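Local coordinates for DUF2179 domain-containing protein (Eubacterium ventriosum, PDB 3HLU) that is of unknown function but carries, as the end piece of a probable YitT-type bacterial membrane protein, a DUF2179 domain of the GlnB-like clan, at residues S15-R18 with K19-A22; C52-R55 with K56-V60. One frame throughout, in Å; residues are numbered along the deposited sequence.

Interaction 1 of 2, residues S15-R18 with K19-A22; sequences SAKR and KIIA
K17 and R18 start the helix by offering their carbonyls to the residues four places on. I21 N donates to K17 O at 3.1 Å, and A22 N reaches R18 O at 2.7 Å. These two bonds close the first turn of helix 18-28 directly after a type I turn from S15 to R18, with K17 at the N-cap position.

The polar side chains work back into that turn. R18 places CG between its own backbone N and carbonyl carbon (chi1 86°), and further bends at chi2 and chi3 fold the chain back, so that NE donates to S15 O at 3.1 Å. The oxygen lies at the edge of the guanidinium, 6° out of its plane, and the R18 backbone N adds a weak bond to the same oxygen. NH2 forms a salt bridge with E48, outside the turn. S15 OG takes a weak bond from K17 N and is also hydrogen-bonded to D70. Water 1 donates to A16 O and accepts from K19 N, tying the turn to the first helical turn.

Apolar contact is smaller. I21 swings CD1 back to S15, 3.7 Å from CB, while its side chain also touches V69 and I50. K17 and I20 lie alongside each other, pointing the same way, with K17 CD 4.2 Å from I20 CD1.

With an alanine at R18, S15 O is likely to lose its side-chain donor and E48 this salt bridge, so the turn would be held less firmly. The chemistry thus implies a helix start fixed from two directions: main-chain bonds run forward into the helix, while one arginine grips the preceding turn and a charge beyond it.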
ATOM      1  N   SER A  15      -6.708   4.392   2.055  1.00 77.02           N
ATOM      2  CA  SER A  15      -7.853   4.803   2.834  1.00 77.20           C
ATOM      3  C   SER A  15      -9.154   4.677   2.073  1.00 82.08           C
ATOM      4  O   SER A  15      -9.222   4.980   0.894  1.00 84.63           O
ATOM      5  CB  SER A  15      -7.690   6.240   3.290  1.00 79.59           C
ATOM      6  OG  SER A  15      -8.934   6.783   3.689  1.00 81.87           O
ATOM      7  N   ALA A  16     -10.196   4.241   2.768  1.00 84.47           N
ATOM      8  CA  ALA A  16     -11.532   4.218   2.201  1.00 84.11           C
ATOM      9  C   ALA A  16     -11.987   5.629   1.831  1.00 88.40           C
ATOM     10  O   ALA A  16     -12.658   5.824   0.804  1.00 91.77           O
ATOM     11  CB  ALA A  16     -12.507   3.583   3.179  1.00 81.89           C
ATOM     12  N   LYS A  17     -11.617   6.605   2.665  1.00 87.31           N
ATOM     13  CA  LYS A  17     -12.010   8.002   2.479  1.00 84.14           C
ATOM     14  C   LYS A  17     -10.997   8.776   1.607  1.00 84.23           C
ATOM     15  O   LYS A  17     -10.832   9.983   1.738  1.00 84.10           O
ATOM     16  CB  LYS A  17     -12.161   8.678   3.846  1.00 87.66           C
ATOM     17  CG  LYS A  17     -13.173   8.031   4.818  1.00 91.36           C
ATOM     18  CD  LYS A  17     -14.627   8.524   4.614  1.00 98.04           C
ATOM     19  CE  LYS A  17     -15.458   7.566   3.714  1.00103.36           C
ATOM     20  NZ  LYS A  17     -16.605   8.236   2.980  1.00101.51           N
ATOM     21  N   ARG A  18     -10.332   8.083   0.694  1.00 85.41           N
ATOM     22  CA  ARG A  18      -9.215   8.679  -0.026  1.00 85.18           C
ATOM     23  C   ARG A  18      -9.569   9.911  -0.875  1.00 86.81           C
ATOM     24  O   ARG A  18      -8.768  10.839  -0.949  1.00 86.60           O
ATOM     25  CB  ARG A  18      -8.481   7.634  -0.870  1.00 83.18           C
ATOM     26  CG  ARG A  18      -9.082   7.435  -2.245  1.00 89.67           C
ATOM     27  CD  ARG A  18     -10.344   6.594  -2.188  1.00 93.10           C
ATOM     28  NE  ARG A  18     -10.009   5.166  -2.135  1.00 99.35           N
ATOM     29  CZ  ARG A  18     -10.173   4.307  -3.143  1.00101.42           C
ATOM     30  NH1 ARG A  18      -9.834   3.028  -2.980  1.00 96.52           N
ATOM     31  NH2 ARG A  18     -10.692   4.723  -4.305  1.00102.92           N
ATOM     32  N   LYS A  19     -10.738   9.934  -1.515  1.00 84.79           N
ATOM     33  CA  LYS A  19     -11.112  11.103  -2.313  1.00 84.80           C
ATOM     34  C   LYS A  19     -11.142  12.391  -1.473  1.00 84.58           C
ATOM     35  O   LYS A  19     -10.606  13.424  -1.856  1.00 82.09           O
ATOM     36  CB  LYS A  19     -12.457  10.909  -3.016  1.00 88.10           C
ATOM     37  CG  LYS A  19     -12.896  12.192  -3.723  1.00 97.72           C
ATOM     38  CD  LYS A  19     -14.305  12.161  -4.329  1.00102.14           C
ATOM     39  CE  LYS A  19     -14.582  13.496  -5.040  1.00105.59           C
ATOM     40  NZ  LYS A  19     -15.779  13.457  -5.939  1.00111.85           N
ATOM     41  N   ILE A  20     -11.776  12.319  -0.317  1.00 88.10           N
ATOM     42  CA  ILE A  20     -11.723  13.412   0.651  1.00 87.85           C
ATOM     43  C   ILE A  20     -10.290  13.786   1.063  1.00 84.70           C
ATOM     44  O   ILE A  20      -9.919  14.958   1.077  1.00 84.00           O
ATOM     45  CB  ILE A  20     -12.528  13.048   1.904  1.00 86.37           C
ATOM     46  CG1 ILE A  20     -13.983  12.763   1.517  1.00 91.33           C
ATOM     47  CG2 ILE A  20     -12.448  14.150   2.919  1.00 83.49           C
ATOM     48  CD1 ILE A  20     -14.815  12.200   2.652  1.00 96.00           C
ATOM     49  N   ILE A  21      -9.484  12.784   1.405  1.00 84.41           N
ATOM     50  CA  ILE A  21      -8.097  13.036   1.780  1.00 83.71           C
ATOM     51  C   ILE A  21      -7.306  13.693   0.664  1.00 80.12           C
ATOM     52  O   ILE A  21      -6.552  14.628   0.899  1.00 78.91           O
ATOM     53  CB  ILE A  21      -7.362  11.749   2.171  1.00 80.96           C
ATOM     54  CG1 ILE A  21      -7.943  11.185   3.463  1.00 81.25           C
ATOM     55  CG2 ILE A  21      -5.870  12.029   2.335  1.00 75.75           C
ATOM     56  CD1 ILE A  21      -7.311   9.885   3.892  1.00 78.84           C
ATOM     57  N   ALA A  22      -7.466  13.174  -0.550  1.00 80.99           N
ATOM     58  CA  ALA A  22      -6.761  13.697  -1.707  1.00 79.40           C
ATOM     59  C   ALA A  22      -7.119  15.148  -1.954  1.00 82.20           C
ATOM     60  O   ALA A  22      -6.247  15.941  -2.276  1.00 84.21           O
ATOM     61  CB  ALA A  22      -7.053  12.869  -2.929  1.00 75.53           C
TER
HETATM   62  O   HOH W   1     -13.387   8.389  -0.999  1.00 86.45           O

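Interaction 2 of 2, residues C52-R55 with K56-V60; sequences CVMR and KATLV
M54 and R55 meet T58 and L59 in a local strand-to-helix junction, where the chain leaves strand 48-54 and turns into helix 56-67. The contact lies near the surface, although M54 itself is buried. Between the short segments 52-54 and 56-60 the axes approach to 8.3 Å and make an angle of 119°, so the chain bends sharply back at R55.

R55 occupies the N-cap position. Its carbonyl oxygen accepts the first regular helical bond, from L59 N at 3.3 Å. T58 packs against the same carbonyl. Its hydroxyl is anti to its carbonyl carbon (chi1 -41°), which brings OG1 back toward the start of the helix. There water 2 bridges the two segments: it accepts from R55 N at 3.2 Å and lies 2.8 Å from T58 OG1, hydrogen-bonded to both. D6 adds to this helix start, accepting from A57 N.

The apolar half belongs to M54, a selenomethionine. Its CG sits between the backbone N and the carbonyl carbon (chi1 76°) and the chain runs on extended at chi2, which carries SE to the first turn of the helix, 3.9 Å from L59 CA and 4.3 Å from L59 CD1; the bend at chi3 turns only CE. Nearer the backbone, M54 CB lies 4.1 Å from T58 CB. The same side chain also touches V11 on strand 9-14 and M25 on helix 18-28, so it links this helix start to the interior between sheet and helices.

This is the second beta-to-alpha connection of a beta-alpha-beta-beta-alpha-beta, ferredoxin-like arrangement, consistent with the place of the DUF2179 domain in the GlnB-like clan.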
ATOM      1  N   CYS A  52       2.021  10.017  -3.717  1.00 82.10           N
ATOM      2  CA  CYS A  52       2.486  11.365  -3.546  1.00 81.37           C
ATOM      3  C   CYS A  52       3.953  11.355  -3.155  1.00 85.86           C
ATOM      4  O   CYS A  52       4.349  10.675  -2.215  1.00 86.77           O
ATOM      5  CB  CYS A  52       1.644  12.068  -2.489  1.00 81.03           C
ATOM      6  SG  CYS A  52       2.043  13.819  -2.256  1.00 84.69           S
ATOM      7  N   VAL A  53       4.765  12.097  -3.901  1.00 87.96           N
ATOM      8  CA  VAL A  53       6.158  12.297  -3.533  1.00 89.57           C
ATOM      9  C   VAL A  53       6.238  13.542  -2.676  1.00 90.10           C
ATOM     10  O   VAL A  53       5.570  14.537  -2.952  1.00 90.27           O
ATOM     11  CB  VAL A  53       7.053  12.465  -4.759  1.00 90.85           C
ATOM     12  CG1 VAL A  53       6.950  11.242  -5.661  1.00 88.89           C
ATOM     13  CG2 VAL A  53       6.659  13.725  -5.525  1.00 98.34           C
HETATM   14  N   MSE A  54       7.046  13.481  -1.628  1.00 94.53           N
HETATM   15  CA  MSE A  54       7.048  14.538  -0.638  1.00 95.84           C
HETATM   16  C   MSE A  54       8.197  14.388   0.346  1.00 98.17           C
HETATM   17  O   MSE A  54       8.766  13.315   0.493  1.00 97.23           O
HETATM   18  CB  MSE A  54       5.723  14.527   0.118  1.00 94.03           C
HETATM   19  CG  MSE A  54       5.625  13.398   1.136  1.00 99.04           C
HETATM   20 SE   MSE A  54       3.882  13.271   2.051  1.00122.27          SE
HETATM   21  CE  MSE A  54       2.943  12.076   0.808  1.00 98.53           C
ATOM     22  N   ARG A  55       8.526  15.489   1.012  1.00100.38           N
ATOM     23  CA  ARG A  55       9.574  15.527   2.016  1.00102.93           C
ATOM     24  C   ARG A  55       8.972  15.040   3.334  1.00102.59           C
ATOM     25  O   ARG A  55       7.746  15.048   3.484  1.00 98.54           O
ATOM     26  CB  ARG A  55      10.114  16.960   2.143  1.00105.31           C
ATOM     27  CG  ARG A  55      10.080  17.760   0.828  1.00109.21           C
ATOM     28  CD  ARG A  55      10.844  19.081   0.902  1.00111.01           C
ATOM     29  NE  ARG A  55      12.242  18.932   0.485  1.00118.36           N
ATOM     30  CZ  ARG A  55      13.099  19.944   0.347  1.00121.15           C
ATOM     31  NH1 ARG A  55      14.357  19.719  -0.035  1.00119.10           N
ATOM     32  NH2 ARG A  55      12.701  21.189   0.597  1.00117.53           N
ATOM     33  N   LYS A  56       9.820  14.615   4.279  1.00106.25           N
ATOM     34  CA  LYS A  56       9.353  14.077   5.570  1.00103.48           C
ATOM     35  C   LYS A  56       8.536  15.065   6.427  1.00101.63           C
ATOM     36  O   LYS A  56       7.632  14.667   7.163  1.00 98.81           O
ATOM     37  CB  LYS A  56      10.525  13.541   6.399  1.00110.35           C
ATOM     38  CG  LYS A  56      11.578  12.735   5.618  1.00120.75           C
ATOM     39  CD  LYS A  56      12.718  12.243   6.553  1.00126.05           C
ATOM     40  CE  LYS A  56      13.983  11.871   5.771  1.00129.90           C
ATOM     41  NZ  LYS A  56      15.191  11.769   6.642  1.00127.89           N
ATOM     42  N   ALA A  57       8.861  16.347   6.350  1.00102.24           N
ATOM     43  CA  ALA A  57       8.108  17.363   7.076  1.00 99.58           C
ATOM     44  C   ALA A  57       6.659  17.367   6.625  1.00 96.40           C
ATOM     45  O   ALA A  57       5.739  17.442   7.441  1.00 96.48           O
ATOM     46  CB  ALA A  57       8.716  18.721   6.849  1.00101.94           C
ATOM     47  N   THR A  58       6.467  17.300   5.315  1.00 97.03           N
ATOM     48  CA  THR A  58       5.134  17.220   4.746  1.00 96.07           C
ATOM     49  C   THR A  58       4.399  15.975   5.277  1.00 93.80           C
ATOM     50  O   THR A  58       3.191  16.009   5.522  1.00 92.70           O
ATOM     51  CB  THR A  58       5.183  17.163   3.197  1.00 95.05           C
ATOM     52  OG1 THR A  58       6.181  18.063   2.694  1.00 94.02           O
ATOM     53  CG2 THR A  58       3.841  17.516   2.618  1.00 89.32           C
ATOM     54  N   LEU A  59       5.133  14.881   5.459  1.00 93.17           N
ATOM     55  CA  LEU A  59       4.531  13.621   5.896  1.00 92.59           C
ATOM     56  C   LEU A  59       3.828  13.760   7.238  1.00 89.70           C
ATOM     57  O   LEU A  59       2.814  13.107   7.499  1.00 86.28           O
ATOM     58  CB  LEU A  59       5.594  12.529   5.980  1.00 93.97           C
ATOM     59  CG  LEU A  59       5.150  11.114   6.362  1.00 94.84           C
ATOM     60  CD1 LEU A  59       4.311  10.476   5.258  1.00 93.39           C
ATOM     61  CD2 LEU A  59       6.368  10.243   6.664  1.00 94.31           C
ATOM     62  N   VAL A  60       4.373  14.620   8.085  1.00 88.57           N
ATOM     63  CA  VAL A  60       3.778  14.872   9.378  1.00 86.47           C
ATOM     64  C   VAL A  60       2.469  15.646   9.241  1.00 87.66           C
ATOM     65  O   VAL A  60       1.487  15.355   9.927  1.00 86.62           O
ATOM     66  CB  VAL A  60       4.751  15.619  10.280  1.00 87.67           C
ATOM     67  CG1 VAL A  60       4.074  16.007  11.581  1.00 83.31           C
ATOM     68  CG2 VAL A  60       5.983  14.753  10.532  1.00 84.63           C
TER
HETATM   69  O   HOH W   2       6.983  18.131   0.047  1.00 77.75           O

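Interaction 1 comes first along the chain and closes before interaction 2 opens; their centres lie about 17 Å apart, on opposite sides of the chain's centre, and their nearest atoms are about 9 Å apart, without touching. Each marks a passage from strand to helix: from strand 9-14 into helix 18-28, and from strand 48-54 into helix 56-67. The two strands are antiparallel neighbours in the middle of the four-stranded sheet. Strand 48-54 also ties the two sites together, since I50 touches residues of 15-22 while C52 and M54 touch M25 further along helix 18-28. Two strand-helix-strand units thus build an antiparallel sheet ordered 34-40, 48-54, 9-14, 74-77, the ferredoxin-like order.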